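Local atomic coordinates of sulfatase (Bacteroides fragilis CAG:558, PDB entry 6USS), a protein that probably hydrolyses sulfate esters as a calcium-dependent arylsulfatase of the gut microbiome, represented here by a variant altered at its catalytic residue. Residues 271-276 with 289-294; 61-65 with 275-279; 39-44 with 295-299. The protein carries 1 engineered substitution. All coordinates share one frame; numbering follows the deposited sequence.

Interaction 1: 271-276 with 289-294; sequences RFYQKY and AALIEG
Glu293 OE1 is gripped by two side chains of the facing segment: Lys275 NZ, 2.8 Å away in a salt bridge, and Tyr276 OH, which donates a hydrogen bond of 2.9 Å. The lysine ammonium meets OE1 on its syn side, 24° out of the carboxylate plane, and also makes a weak bond to Glu293 OE2. The tyrosine hydroxyl comes from well above that plane, on the same face as the lysine, with ring and carboxylate nearly perpendicular. Lys275 reaches this position through an otherwise extended chain that bends at chi3 (58°), and its ammonium is also paired with Glu65. Two donors on one oxygen would be expected to stabilise the charged form of Glu293.

Within the sulfatase-family fold, the short helix 273-279, with Phe272 at its N-cap position, and the long helix 283-308 follow each other in the chain and pack together. The backbones are nearest where the N-cap residue Phe272 meets Ala290, CA to CA 5.2 Å, next to the small side chains of Ala289 and Ala290. Ala289 CB sits squarely over one face of the Tyr276 ring, 3.4 Å from its centroid, in a CH-pi contact. Beside it, Phe272 CB rests on Ala290 CB. The Phe272 ring extends on toward Gly294, Phe272 CE2 lying 3.6 Å from Gly294 CA, while Arg271 CB covers the centre of one ring face and Glu293 CB lies toward the rim of the other. Water 1 bridges Arg271 NH2 and Gly294 O; the same guanidinium forms salt bridges with Asp269 and Glu233. Water 2 donates to both Tyr276 OH and Ala289 O, the latter at 2.8 Å.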
ATOM      1  N   ARG A 271      26.934  19.920   9.165  1.00 18.48           N
ATOM      2  CA  ARG A 271      27.926  19.080   8.500  1.00 20.18           C
ATOM      3  C   ARG A 271      28.704  19.836   7.430  1.00 19.86           C
ATOM      4  O   ARG A 271      29.860  19.505   7.150  1.00 25.50           O
ATOM      5  CB  ARG A 271      27.248  17.866   7.874  1.00 19.16           C
ATOM      6  CG  ARG A 271      26.566  16.980   8.886  1.00 22.46           C
ATOM      7  CD  ARG A 271      25.979  15.749   8.229  1.00 19.26           C
ATOM      8  NE  ARG A 271      24.800  16.082   7.434  1.00 21.92           N
ATOM      9  CZ  ARG A 271      24.159  15.216   6.661  1.00 19.99           C
ATOM     10  NH1 ARG A 271      24.571  13.956   6.583  1.00 22.68           N
ATOM     11  NH2 ARG A 271      23.108  15.604   5.974  1.00 17.26           N
ATOM     12  N   PHE A 272      28.108  20.845   6.817  1.00 21.36           N
ATOM     13  CA  PHE A 272      28.759  21.508   5.699  1.00 26.22           C
ATOM     14  C   PHE A 272      28.759  23.023   5.797  1.00 24.32           C
ATOM     15  O   PHE A 272      29.491  23.672   5.039  1.00 24.85           O
ATOM     16  CB  PHE A 272      28.089  21.097   4.378  1.00 23.24           C
ATOM     17  CG  PHE A 272      27.693  19.650   4.331  1.00 22.73           C
ATOM     18  CD1 PHE A 272      28.660  18.657   4.205  1.00 23.64           C
ATOM     19  CD2 PHE A 272      26.363  19.277   4.415  1.00 22.87           C
ATOM     20  CE1 PHE A 272      28.302  17.312   4.162  1.00 16.38           C
ATOM     21  CE2 PHE A 272      25.991  17.933   4.369  1.00 21.59           C
ATOM     22  CZ  PHE A 272      26.962  16.953   4.236  1.00 20.80           C
ATOM     23  N   TYR A 273      27.974  23.597   6.706  1.00 23.43           N
ATOM     24  CA  TYR A 273      27.714  25.028   6.662  1.00 25.85           C
ATOM     25  C   TYR A 273      29.002  25.835   6.771  1.00 26.79           C
ATOM     26  O   TYR A 273      29.296  26.671   5.907  1.00 27.59           O
ATOM     27  CB  TYR A 273      26.741  25.398   7.769  1.00 21.80           C
ATOM     28  CG  TYR A 273      26.537  26.870   7.901  1.00 22.39           C
ATOM     29  CD1 TYR A 273      25.708  27.557   7.021  1.00 23.40           C
ATOM     30  CD2 TYR A 273      27.162  27.579   8.909  1.00 25.87           C
ATOM     31  CE1 TYR A 273      25.518  28.913   7.141  1.00 24.51           C
ATOM     32  CE2 TYR A 273      26.972  28.934   9.046  1.00 26.75           C
ATOM     33  CZ  TYR A 273      26.151  29.597   8.161  1.00 25.02           C
ATOM     34  OH  TYR A 273      25.968  30.944   8.312  1.00 23.68           O
ATOM     35  N   GLN A 274      29.797  25.584   7.816  1.00 23.97           N
ATOM     36  CA  GLN A 274      30.974  26.408   8.075  1.00 24.47           C
ATOM     37  C   GLN A 274      31.990  26.322   6.946  1.00 25.54           C
ATOM     38  O   GLN A 274      32.702  27.298   6.675  1.00 24.14           O
ATOM     39  CB  GLN A 274      31.625  26.012   9.407  1.00 27.74           C
ATOM     40  CG  GLN A 274      32.701  26.985   9.886  1.00 19.23           C
ATOM     41  CD  GLN A 274      32.179  28.412   9.996  1.00 25.15           C
ATOM     42  OE1 GLN A 274      31.133  28.665  10.599  1.00 24.78           O
ATOM     43  NE2 GLN A 274      32.903  29.350   9.402  1.00 23.26           N
ATOM     44  N   LYS A 275      32.070  25.176   6.268  1.00 24.49           N
ATOM     45  CA  LYS A 275      33.003  25.068   5.153  1.00 25.91           C
ATOM     46  C   LYS A 275      32.726  26.136   4.096  1.00 27.69           C
ATOM     47  O   LYS A 275      33.657  26.774   3.584  1.00 26.60           O
ATOM     48  CB  LYS A 275      32.940  23.663   4.547  1.00 24.20           C
ATOM     49  CG  LYS A 275      33.817  23.513   3.292  1.00 27.75           C
ATOM     50  CD  LYS A 275      33.727  22.111   2.688  1.00 29.01           C
ATOM     51  CE  LYS A 275      32.302  21.734   2.321  1.00 26.72           C
ATOM     52  NZ  LYS A 275      32.281  20.414   1.606  1.00 27.34           N
ATOM     53  N   TYR A 276      31.450  26.369   3.772  1.00 26.59           N
ATOM     54  CA  TYR A 276      31.137  27.361   2.747  1.00 25.96           C
ATOM     55  C   TYR A 276      31.339  28.780   3.261  1.00 24.15           C
ATOM     56  O   TYR A 276      31.737  29.667   2.494  1.00 26.04           O
ATOM     57  CB  TYR A 276      29.710  27.155   2.232  1.00 21.90           C
ATOM     58  CG  TYR A 276      29.584  25.868   1.467  1.00 24.41           C
ATOM     59  CD1 TYR A 276      30.111  25.760   0.186  1.00 19.35           C
ATOM     60  CD2 TYR A 276      28.978  24.745   2.032  1.00 25.51           C
ATOM     61  CE1 TYR A 276      30.021  24.585  -0.525  1.00 23.92           C
ATOM     62  CE2 TYR A 276      28.884  23.540   1.317  1.00 23.72           C
ATOM     63  CZ  TYR A 276      29.416  23.474   0.037  1.00 25.02           C
ATOM     64  OH  TYR A 276      29.353  22.317  -0.706  1.00 26.81           O
ATOM     65  N   ALA A 289      24.247  26.165  -0.273  1.00 18.11           N
ATOM     66  CA  ALA A 289      25.296  25.229  -0.674  1.00 19.43           C
ATOM     67  C   ALA A 289      25.294  23.977   0.192  1.00 22.67           C
ATOM     68  O   ALA A 289      25.518  22.865  -0.305  1.00 21.00           O
ATOM     69  CB  ALA A 289      26.661  25.912  -0.599  1.00 18.58           C
ATOM     70  N   ALA A 290      25.034  24.143   1.494  1.00 18.76           N
ATOM     71  CA  ALA A 290      25.029  23.011   2.404  1.00 16.14           C
ATOM     72  C   ALA A 290      23.833  22.094   2.146  1.00 19.52           C
ATOM     73  O   ALA A 290      23.960  20.865   2.240  1.00 17.87           O
ATOM     74  CB  ALA A 290      25.058  23.510   3.846  1.00 15.33           C
ATOM     75  N   LEU A 291      22.668  22.661   1.800  1.00 18.13           N
ATOM     76  CA  LEU A 291      21.538  21.826   1.389  1.00 17.79           C
ATOM     77  C   LEU A 291      21.883  21.027   0.140  1.00 18.81           C
ATOM     78  O   LEU A 291      21.571  19.835   0.047  1.00 15.02           O
ATOM     79  CB  LEU A 291      20.301  22.678   1.123  1.00 14.32           C
ATOM     80  CG  LEU A 291      19.597  23.270   2.334  1.00 20.76           C
ATOM     81  CD1 LEU A 291      18.147  23.717   1.989  1.00 16.21           C
ATOM     82  CD2 LEU A 291      19.633  22.265   3.467  1.00 17.58           C
ATOM     83  N   ILE A 292      22.541  21.677  -0.826  1.00 20.08           N
ATOM     84  CA  ILE A 292      22.910  21.025  -2.078  1.00 20.80           C
ATOM     85  C   ILE A 292      23.853  19.863  -1.810  1.00 17.88           C
ATOM     86  O   ILE A 292      23.723  18.791  -2.410  1.00 17.96           O
ATOM     87  CB  ILE A 292      23.524  22.055  -3.047  1.00 21.29           C
ATOM     88  CG1 ILE A 292      22.425  22.942  -3.655  1.00 15.23           C
ATOM     89  CG2 ILE A 292      24.355  21.377  -4.119  1.00 13.57           C
ATOM     90  CD1 ILE A 292      22.945  24.226  -4.272  1.00 15.61           C
ATOM     91  N   GLU A 293      24.791  20.038  -0.879  1.00 18.81           N
ATOM     92  CA  GLU A 293      25.790  19.004  -0.660  1.00 18.65           C
ATOM     93  C   GLU A 293      25.219  17.825   0.112  1.00 18.92           C
ATOM     94  O   GLU A 293      25.630  16.684  -0.118  1.00 19.34           O
ATOM     95  CB  GLU A 293      27.013  19.573   0.065  1.00 22.99           C
ATOM     96  CG  GLU A 293      28.249  18.672  -0.103  1.00 28.16           C
ATOM     97  CD  GLU A 293      29.445  19.039   0.780  1.00 26.99           C
ATOM     98  OE1 GLU A 293      29.548  20.201   1.232  1.00 29.35           O
ATOM     99  OE2 GLU A 293      30.299  18.145   1.000  1.00 27.86           O
ATOM    100  N   GLY A 294      24.277  18.074   1.019  1.00 20.65           N
ATOM    101  CA  GLY A 294      23.662  16.977   1.746  1.00 19.80           C
ATOM    102  C   GLY A 294      22.744  16.155   0.862  1.00 21.15           C
ATOM    103  O   GLY A 294      22.637  14.937   1.027  1.00 21.50           O
TER
HETATM  104  O   HOH W   1      22.523  13.842   3.632  1.00 17.67           O
HETATM  105  O   HOH W   2      27.271  22.612  -2.467  1.00 16.92           O

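Interaction 2: 61-65 with 275-279; sequences NEVYE and KYIDK
The carboxylate of Glu65 is held between two lysines one helical turn apart, Lys275 and Lys279, each taking a different oxygen. Glu65 turns its CG away from its own carbonyl carbon (chi1 -65°) and then runs straight out, extended beyond CG, which carries the carboxylate across to the helix. Lys275 NZ meets Glu65 OE1 at 2.6 Å on the syn side, somewhat out of the carboxylate plane. Lys279 NZ binds Glu65 OE2 at 2.7 Å through the anti lone pair, the one facing away from OE1. Both lysines approach the glutamate from the opposite direction.

Unlike the bent Lys275, Lys279 is extended beyond CG but leaves its backbone with an unusual first torsion, chi1 -103°. That course brings Lys279 NZ to a second acceptor, Val63 O, also at 2.7 Å, from above the carbonyl plane and with a C=O...N angle of 131°.

The three charged residues make a salt-bridge network at a partly buried edge of the sulfatase-family fold. It ties helix 273-279 to the end of helix 59-63, where Tyr64 is the first residue to leave helical geometry. Since Lys275 also bridges to Glu293, the network continues onto the long helix 283-308.

Tyr276 lies between the two lysines in sequence, and its side chain slides past that of Glu65 in the opposite sense. Tyr276 OH, hydrogen-bonded to Glu293, packs 3.3 Å from Glu65 CB. The ring turns an edge to the C-terminal end of helix 59-63, Tyr276 CE1 lying 3.4 Å from Val63 O, which is near the ring plane. The water on the Tyr276 hydroxyl also accepts from Glu65 N at 2.8 Å.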
ATOM      1  N   ASN A  61      28.904  26.662 -10.380  1.00 17.99           N
ATOM      2  CA  ASN A  61      29.602  25.384 -10.484  1.00 17.23           C
ATOM      3  C   ASN A  61      30.866  25.396  -9.654  1.00 18.13           C
ATOM      4  O   ASN A  61      31.186  24.408  -8.985  1.00 20.35           O
ATOM      5  CB  ASN A  61      29.947  25.067 -11.935  1.00 21.28           C
ATOM      6  CG  ASN A  61      28.729  24.899 -12.796  1.00 18.82           C
ATOM      7  OD1 ASN A  61      28.734  25.247 -13.972  1.00 20.98           O
ATOM      8  ND2 ASN A  61      27.672  24.365 -12.217  1.00 18.67           N
ATOM      9  N   GLU A  62      31.591  26.515  -9.667  1.00 16.79           N
ATOM     10  CA  GLU A  62      32.812  26.596  -8.875  1.00 16.77           C
ATOM     11  C   GLU A  62      32.514  26.492  -7.381  1.00 18.36           C
ATOM     12  O   GLU A  62      33.291  25.883  -6.638  1.00 19.63           O
ATOM     13  CB  GLU A  62      33.579  27.887  -9.187  1.00 15.39           C
ATOM     14  CG  GLU A  62      34.055  28.069 -10.640  1.00 18.49           C
ATOM     15  CD  GLU A  62      35.126  27.063 -11.086  1.00 24.88           C
ATOM     16  OE1 GLU A  62      35.442  26.106 -10.337  1.00 23.45           O
ATOM     17  OE2 GLU A  62      35.655  27.231 -12.207  1.00 26.04           O
ATOM     18  N   VAL A  63      31.399  27.061  -6.913  1.00 16.81           N
ATOM     19  CA  VAL A  63      31.206  27.126  -5.459  1.00 23.41           C
ATOM     20  C   VAL A  63      30.490  25.897  -4.877  1.00 21.22           C
ATOM     21  O   VAL A  63      30.795  25.485  -3.754  1.00 20.17           O
ATOM     22  CB  VAL A  63      30.489  28.435  -5.041  1.00 24.90           C
ATOM     23  CG1 VAL A  63      31.170  29.629  -5.651  1.00 21.96           C
ATOM     24  CG2 VAL A  63      28.992  28.434  -5.384  1.00 20.68           C
ATOM     25  N   TYR A  64      29.552  25.289  -5.601  1.00 19.26           N
ATOM     26  CA  TYR A  64      28.826  24.156  -5.040  1.00 21.03           C
ATOM     27  C   TYR A  64      29.667  22.886  -5.119  1.00 17.50           C
ATOM     28  O   TYR A  64      30.651  22.803  -5.855  1.00 18.19           O
ATOM     29  CB  TYR A  64      27.491  23.948  -5.765  1.00 18.04           C
ATOM     30  CG  TYR A  64      26.557  25.137  -5.648  1.00 20.63           C
ATOM     31  CD1 TYR A  64      26.338  25.752  -4.416  1.00 17.91           C
ATOM     32  CD2 TYR A  64      25.891  25.639  -6.763  1.00 17.99           C
ATOM     33  CE1 TYR A  64      25.495  26.845  -4.297  1.00 15.05           C
ATOM     34  CE2 TYR A  64      25.034  26.731  -6.655  1.00 17.89           C
ATOM     35  CZ  TYR A  64      24.842  27.338  -5.413  1.00 19.89           C
ATOM     36  OH  TYR A  64      23.996  28.431  -5.287  1.00 11.40           O
ATOM     37  N   GLU A  65      29.277  21.887  -4.336  1.00 21.23           N
ATOM     38  CA  GLU A  65      29.999  20.615  -4.300  1.00 19.47           C
ATOM     39  C   GLU A  65      29.009  19.457  -4.419  1.00 20.89           C
ATOM     40  O   GLU A  65      28.381  19.051  -3.435  1.00 23.04           O
ATOM     41  CB  GLU A  65      30.841  20.513  -3.040  1.00 17.36           C
ATOM     42  CG  GLU A  65      31.950  21.544  -2.991  1.00 20.75           C
ATOM     43  CD  GLU A  65      32.700  21.524  -1.678  1.00 26.29           C
ATOM     44  OE1 GLU A  65      32.594  20.516  -0.941  1.00 32.01           O
ATOM     45  OE2 GLU A  65      33.386  22.520  -1.367  1.00 27.91           O
ATOM     46  N   LYS A 275      32.070  25.176   6.268  1.00 24.49           N
ATOM     47  CA  LYS A 275      33.003  25.068   5.153  1.00 25.91           C
ATOM     48  C   LYS A 275      32.726  26.136   4.096  1.00 27.69           C
ATOM     49  O   LYS A 275      33.657  26.774   3.584  1.00 26.60           O
ATOM     50  CB  LYS A 275      32.940  23.663   4.547  1.00 24.20           C
ATOM     51  CG  LYS A 275      33.817  23.513   3.292  1.00 27.75           C
ATOM     52  CD  LYS A 275      33.727  22.111   2.688  1.00 29.01           C
ATOM     53  CE  LYS A 275      32.302  21.734   2.321  1.00 26.72           C
ATOM     54  NZ  LYS A 275      32.281  20.414   1.606  1.00 27.34           N
ATOM     55  N   TYR A 276      31.450  26.369   3.772  1.00 26.59           N
ATOM     56  CA  TYR A 276      31.137  27.361   2.747  1.00 25.96           C
ATOM     57  C   TYR A 276      31.339  28.780   3.261  1.00 24.15           C
ATOM     58  O   TYR A 276      31.737  29.667   2.494  1.00 26.04           O
ATOM     59  CB  TYR A 276      29.710  27.155   2.232  1.00 21.90           C
ATOM     60  CG  TYR A 276      29.584  25.868   1.467  1.00 24.41           C
ATOM     61  CD1 TYR A 276      30.111  25.760   0.186  1.00 19.35           C
ATOM     62  CD2 TYR A 276      28.978  24.745   2.032  1.00 25.51           C
ATOM     63  CE1 TYR A 276      30.021  24.585  -0.525  1.00 23.92           C
ATOM     64  CE2 TYR A 276      28.884  23.540   1.317  1.00 23.72           C
ATOM     65  CZ  TYR A 276      29.416  23.474   0.037  1.00 25.02           C
ATOM     66  OH  TYR A 276      29.353  22.317  -0.706  1.00 26.81           O
ATOM     67  N   ILE A 277      31.071  29.011   4.545  1.00 21.72           N
ATOM     68  CA  ILE A 277      31.392  30.301   5.142  1.00 26.28           C
ATOM     69  C   ILE A 277      32.884  30.567   5.013  1.00 26.61           C
ATOM     70  O   ILE A 277      33.310  31.708   4.790  1.00 27.50           O
ATOM     71  CB  ILE A 277      30.926  30.350   6.614  1.00 28.72           C
ATOM     72  CG1 ILE A 277      29.401  30.249   6.718  1.00 25.13           C
ATOM     73  CG2 ILE A 277      31.367  31.636   7.269  1.00 20.04           C
ATOM     74  CD1 ILE A 277      28.673  31.538   6.346  1.00 20.07           C
ATOM     75  N   ASP A 278      33.701  29.511   5.120  1.00 23.77           N
ATOM     76  CA  ASP A 278      35.142  29.658   4.959  1.00 23.75           C
ATOM     77  C   ASP A 278      35.534  29.843   3.497  1.00 28.64           C
ATOM     78  O   ASP A 278      36.554  30.473   3.209  1.00 31.79           O
ATOM     79  CB  ASP A 278      35.859  28.449   5.552  1.00 27.94           C
ATOM     80  CG  ASP A 278      35.703  28.358   7.067  1.00 29.68           C
ATOM     81  OD1 ASP A 278      35.645  29.418   7.735  1.00 31.60           O
ATOM     82  OD2 ASP A 278      35.635  27.224   7.588  1.00 29.42           O
ATOM     83  N   LYS A 279      34.748  29.297   2.562  1.00 32.18           N
ATOM     84  CA  LYS A 279      34.968  29.544   1.141  1.00 28.52           C
ATOM     85  C   LYS A 279      34.689  30.993   0.764  1.00 31.34           C
ATOM     86  O   LYS A 279      35.090  31.435  -0.321  1.00 26.19           O
ATOM     87  CB  LYS A 279      34.063  28.638   0.300  1.00 32.61           C
ATOM     88  CG  LYS A 279      34.719  27.432  -0.352  1.00 28.73           C
ATOM     89  CD  LYS A 279      33.641  26.601  -1.051  1.00 27.49           C
ATOM     90  CE  LYS A 279      34.227  25.503  -1.894  1.00 26.27           C
ATOM     91  NZ  LYS A 279      33.168  24.863  -2.727  1.00 27.37           N
TER
HETATM   92  O   HOH W   2      27.271  22.612  -2.467  1.00 16.92           O

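Interaction 3: 39-44 with 295-299; sequences FMVDDM and MDKSL. With CA (calcium ion), chain C.
Met295 opens a buried helix-on-sheet contact in the alpha/beta core of the sulfatase, which belongs to the alkaline phosphatase clan: helix 283-308 packs against strand 35-41 of the mixed central sheet. The axes of helix 295-299 and strand 39-41 run almost exactly antiparallel, at 179°, and approach to 10.6 Å. The Met295 side chain, bent at chi2 (-87°) and again at chi3, curls over the strand and divides its contacts among three residues. Met295 CG lies 3.6 Å from Val41 CG2, where the two side chains cross at about a right angle. Met295 SD stands at the edge of the Phe39 ring, 5.2 Å from the centroid, in a Met-aromatic contact. Its terminal methyl CE reaches the sulfur of Met44, whose fully extended chain comes in from the loop after the strand. Met69 of helix 67-74 and Phe319 of the neighbouring strand pack around the same methionine.

One turn further on, Ser298 OG sits beside the ring edge of Phe39, 3.6 Å from Phe39 CE2. The hydroxyl has its polar partners elsewhere, in Thr236 and His259. Leu299 follows and covers a face of the same ring, CD1 standing over its centre in a CH-pi contact while CB touches CZ. Phe39 is thus met at its edge by Met295 and Ser298 and over one face by Leu299.

The strand that carries these apolar contacts leads directly into the metal site. Asp42 and Asp43 make no contact with residues 295-299 and bind calcium together with Cys88, an engineered residue, Asp322 and Asn323. Lys165 pairs with the second oxygen of Asp42 and Lys348 with that of Asp43, while Asp42 OD1 and Asp43 OD1 each lie 2.3 Å from the calcium ion.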
ATOM      1  N   PHE A  39      15.740   9.485  -8.524  1.00 19.45           N
ATOM      2  CA  PHE A  39      16.214  10.363  -7.450  1.00 17.55           C
ATOM      3  C   PHE A  39      15.774  11.768  -7.848  1.00 17.53           C
ATOM      4  O   PHE A  39      16.286  12.340  -8.821  1.00 19.22           O
ATOM      5  CB  PHE A  39      17.728  10.218  -7.282  1.00 12.90           C
ATOM      6  CG  PHE A  39      18.334  10.968  -6.111  1.00 13.93           C
ATOM      7  CD1 PHE A  39      18.661  12.312  -6.216  1.00 16.10           C
ATOM      8  CD2 PHE A  39      18.658  10.309  -4.934  1.00 16.14           C
ATOM      9  CE1 PHE A  39      19.267  12.991  -5.150  1.00 17.33           C
ATOM     10  CE2 PHE A  39      19.263  10.982  -3.863  1.00 13.65           C
ATOM     11  CZ  PHE A  39      19.561  12.319  -3.970  1.00 17.27           C
ATOM     12  N   MET A  40      14.796  12.304  -7.116  1.00 16.43           N
ATOM     13  CA  MET A  40      14.137  13.569  -7.437  1.00 17.14           C
ATOM     14  C   MET A  40      14.441  14.581  -6.342  1.00 19.87           C
ATOM     15  O   MET A  40      14.082  14.369  -5.174  1.00 17.89           O
ATOM     16  CB  MET A  40      12.622  13.390  -7.580  1.00 13.24           C
ATOM     17  CG  MET A  40      11.876  14.665  -7.935  1.00 15.67           C
ATOM     18  SD  MET A  40      12.073  15.223  -9.652  1.00 20.66           S
ATOM     19  CE  MET A  40      11.431  13.798 -10.523  1.00 18.26           C
ATOM     20  N   VAL A  41      15.080  15.684  -6.722  1.00 15.98           N
ATOM     21  CA  VAL A  41      15.351  16.785  -5.807  1.00 17.26           C
ATOM     22  C   VAL A  41      14.278  17.844  -5.991  1.00 19.00           C
ATOM     23  O   VAL A  41      13.743  18.034  -7.088  1.00 23.04           O
ATOM     24  CB  VAL A  41      16.757  17.364  -6.046  1.00 17.55           C
ATOM     25  CG1 VAL A  41      17.104  18.349  -4.965  1.00 14.35           C
ATOM     26  CG2 VAL A  41      17.771  16.234  -6.110  1.00 13.21           C
ATOM     27  N   ASP A  42      13.948  18.538  -4.909  1.00 20.67           N
ATOM     28  CA  ASP A  42      12.913  19.566  -4.921  1.00 21.37           C
ATOM     29  C   ASP A  42      13.513  20.959  -5.122  1.00 19.23           C
ATOM     30  O   ASP A  42      14.468  21.334  -4.436  1.00 17.61           O
ATOM     31  CB  ASP A  42      12.123  19.537  -3.615  1.00 19.24           C
ATOM     32  CG  ASP A  42      10.839  20.291  -3.721  1.00 23.43           C
ATOM     33  OD1 ASP A  42      10.319  20.360  -4.856  1.00 25.38           O
ATOM     34  OD2 ASP A  42      10.347  20.812  -2.693  1.00 24.48           O
ATOM     35  N   ASP A  43      12.937  21.730  -6.048  1.00 19.28           N
ATOM     36  CA  ASP A  43      13.309  23.135  -6.245  1.00 19.72           C
ATOM     37  C   ASP A  43      14.798  23.315  -6.533  1.00 17.22           C
ATOM     38  O   ASP A  43      15.380  24.349  -6.192  1.00 17.85           O
ATOM     39  CB  ASP A  43      12.921  24.000  -5.033  1.00 22.79           C
ATOM     40  CG  ASP A  43      11.417  24.078  -4.812  1.00 21.91           C
ATOM     41  OD1 ASP A  43      10.679  23.638  -5.719  1.00 20.41           O
ATOM     42  OD2 ASP A  43      10.987  24.576  -3.736  1.00 15.21           O
ATOM     43  N   MET A  44      15.436  22.326  -7.153  1.00 17.28           N
ATOM     44  CA  MET A  44      16.850  22.417  -7.496  1.00 18.04           C
ATOM     45  C   MET A  44      17.012  23.029  -8.893  1.00 23.41           C
ATOM     46  O   MET A  44      16.387  22.571  -9.854  1.00 25.67           O
ATOM     47  CB  MET A  44      17.496  21.031  -7.419  1.00 17.07           C
ATOM     48  CG  MET A  44      18.960  20.976  -7.849  1.00 18.36           C
ATOM     49  SD  MET A  44      19.665  19.313  -7.900  1.00 18.40           S
ATOM     50  CE  MET A  44      21.334  19.656  -8.474  1.00 15.84           C
ATOM     51  N   MET A 295      22.068  16.808  -0.088  1.00 20.77           N
ATOM     52  CA  MET A 295      21.383  16.068  -1.139  1.00 18.28           C
ATOM     53  C   MET A 295      22.364  15.160  -1.866  1.00 18.27           C
ATOM     54  O   MET A 295      22.105  13.969  -2.058  1.00 19.95           O
ATOM     55  CB  MET A 295      20.719  17.040  -2.118  1.00 16.76           C
ATOM     56  CG  MET A 295      20.146  16.374  -3.366  1.00 16.47           C
ATOM     57  SD  MET A 295      21.352  16.202  -4.707  1.00 17.64           S
ATOM     58  CE  MET A 295      21.664  17.907  -5.118  1.00 19.47           C
ATOM     59  N   ASP A 296      23.510  15.712  -2.270  1.00 19.58           N
ATOM     60  CA  ASP A 296      24.495  14.940  -3.013  1.00 20.35           C
ATOM     61  C   ASP A 296      25.092  13.811  -2.169  1.00 22.53           C
ATOM     62  O   ASP A 296      25.460  12.759  -2.712  1.00 18.00           O
ATOM     63  CB  ASP A 296      25.593  15.870  -3.530  1.00 17.87           C
ATOM     64  CG  ASP A 296      26.571  15.157  -4.462  1.00 21.59           C
ATOM     65  OD1 ASP A 296      26.280  15.060  -5.685  1.00 20.00           O
ATOM     66  OD2 ASP A 296      27.632  14.706  -3.978  1.00 18.93           O
ATOM     67  N   LYS A 297      25.211  14.012  -0.849  1.00 17.81           N
ATOM     68  CA  LYS A 297      25.681  12.934   0.016  1.00 16.00           C
ATOM     69  C   LYS A 297      24.702  11.777   0.003  1.00 19.88           C
ATOM     70  O   LYS A 297      25.105  10.607   0.011  1.00 17.09           O
ATOM     71  CB  LYS A 297      25.875  13.437   1.444  1.00 17.47           C
ATOM     72  CG  LYS A 297      26.251  12.349   2.442  1.00 19.32           C
ATOM     73  CD  LYS A 297      26.204  12.883   3.878  1.00 19.17           C
ATOM     74  CE  LYS A 297      26.635  11.834   4.909  1.00 12.98           C
ATOM     75  NZ  LYS A 297      25.792  10.616   4.921  1.00 16.70           N
ATOM     76  N   SER A 298      23.404  12.094  -0.022  1.00 18.40           N
ATOM     77  CA  SER A 298      22.388  11.056  -0.137  1.00 19.50           C
ATOM     78  C   SER A 298      22.560  10.259  -1.436  1.00 22.18           C
ATOM     79  O   SER A 298      22.507   9.019  -1.429  1.00 19.83           O
ATOM     80  CB  SER A 298      21.001  11.694  -0.039  1.00 15.32           C
ATOM     81  OG  SER A 298      19.963  10.763  -0.307  1.00 18.44           O
ATOM     82  N   LEU A 299      22.780  10.960  -2.562  1.00 17.63           N
ATOM     83  CA  LEU A 299      22.982  10.276  -3.836  1.00 14.63           C
ATOM     84  C   LEU A 299      24.181   9.345  -3.759  1.00 19.97           C
ATOM     85  O   LEU A 299      24.117   8.187  -4.187  1.00 15.19           O
ATOM     86  CB  LEU A 299      23.170  11.286  -4.964  1.00 17.13           C
ATOM     87  CG  LEU A 299      23.458  10.707  -6.360  1.00 16.47           C
ATOM     88  CD1 LEU A 299      22.207  10.108  -7.007  1.00 16.63           C
ATOM     89  CD2 LEU A 299      24.062  11.750  -7.256  1.00 12.40           C
TER
HETATM   90 CA    CA C 601       9.289  21.898  -6.217  1.00 22.43          CA

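Overall arrangement
The long helix 283-308 joins interactions 1 and 3: residues 289-294 receive the short helix 273-279, and the following residues, 295-299, pack on the central sheet. Interaction 3 lies deepest, its centre about 11 Å from the centre of the chain, and rests on apolar and aromatic contacts beside the calcium ligands. Interactions 1 and 2, with centres at about 22 and 25 Å, are only partly buried; salt bridges dominate interaction 2, while interaction 1 combines one with aromatic and apolar packing. They share Lys275, Tyr276 and water 2, so that Glu65 and Glu293 meet the same helix from two different elements. Arg271 of interaction 1 packs on Lys297 of interaction 3.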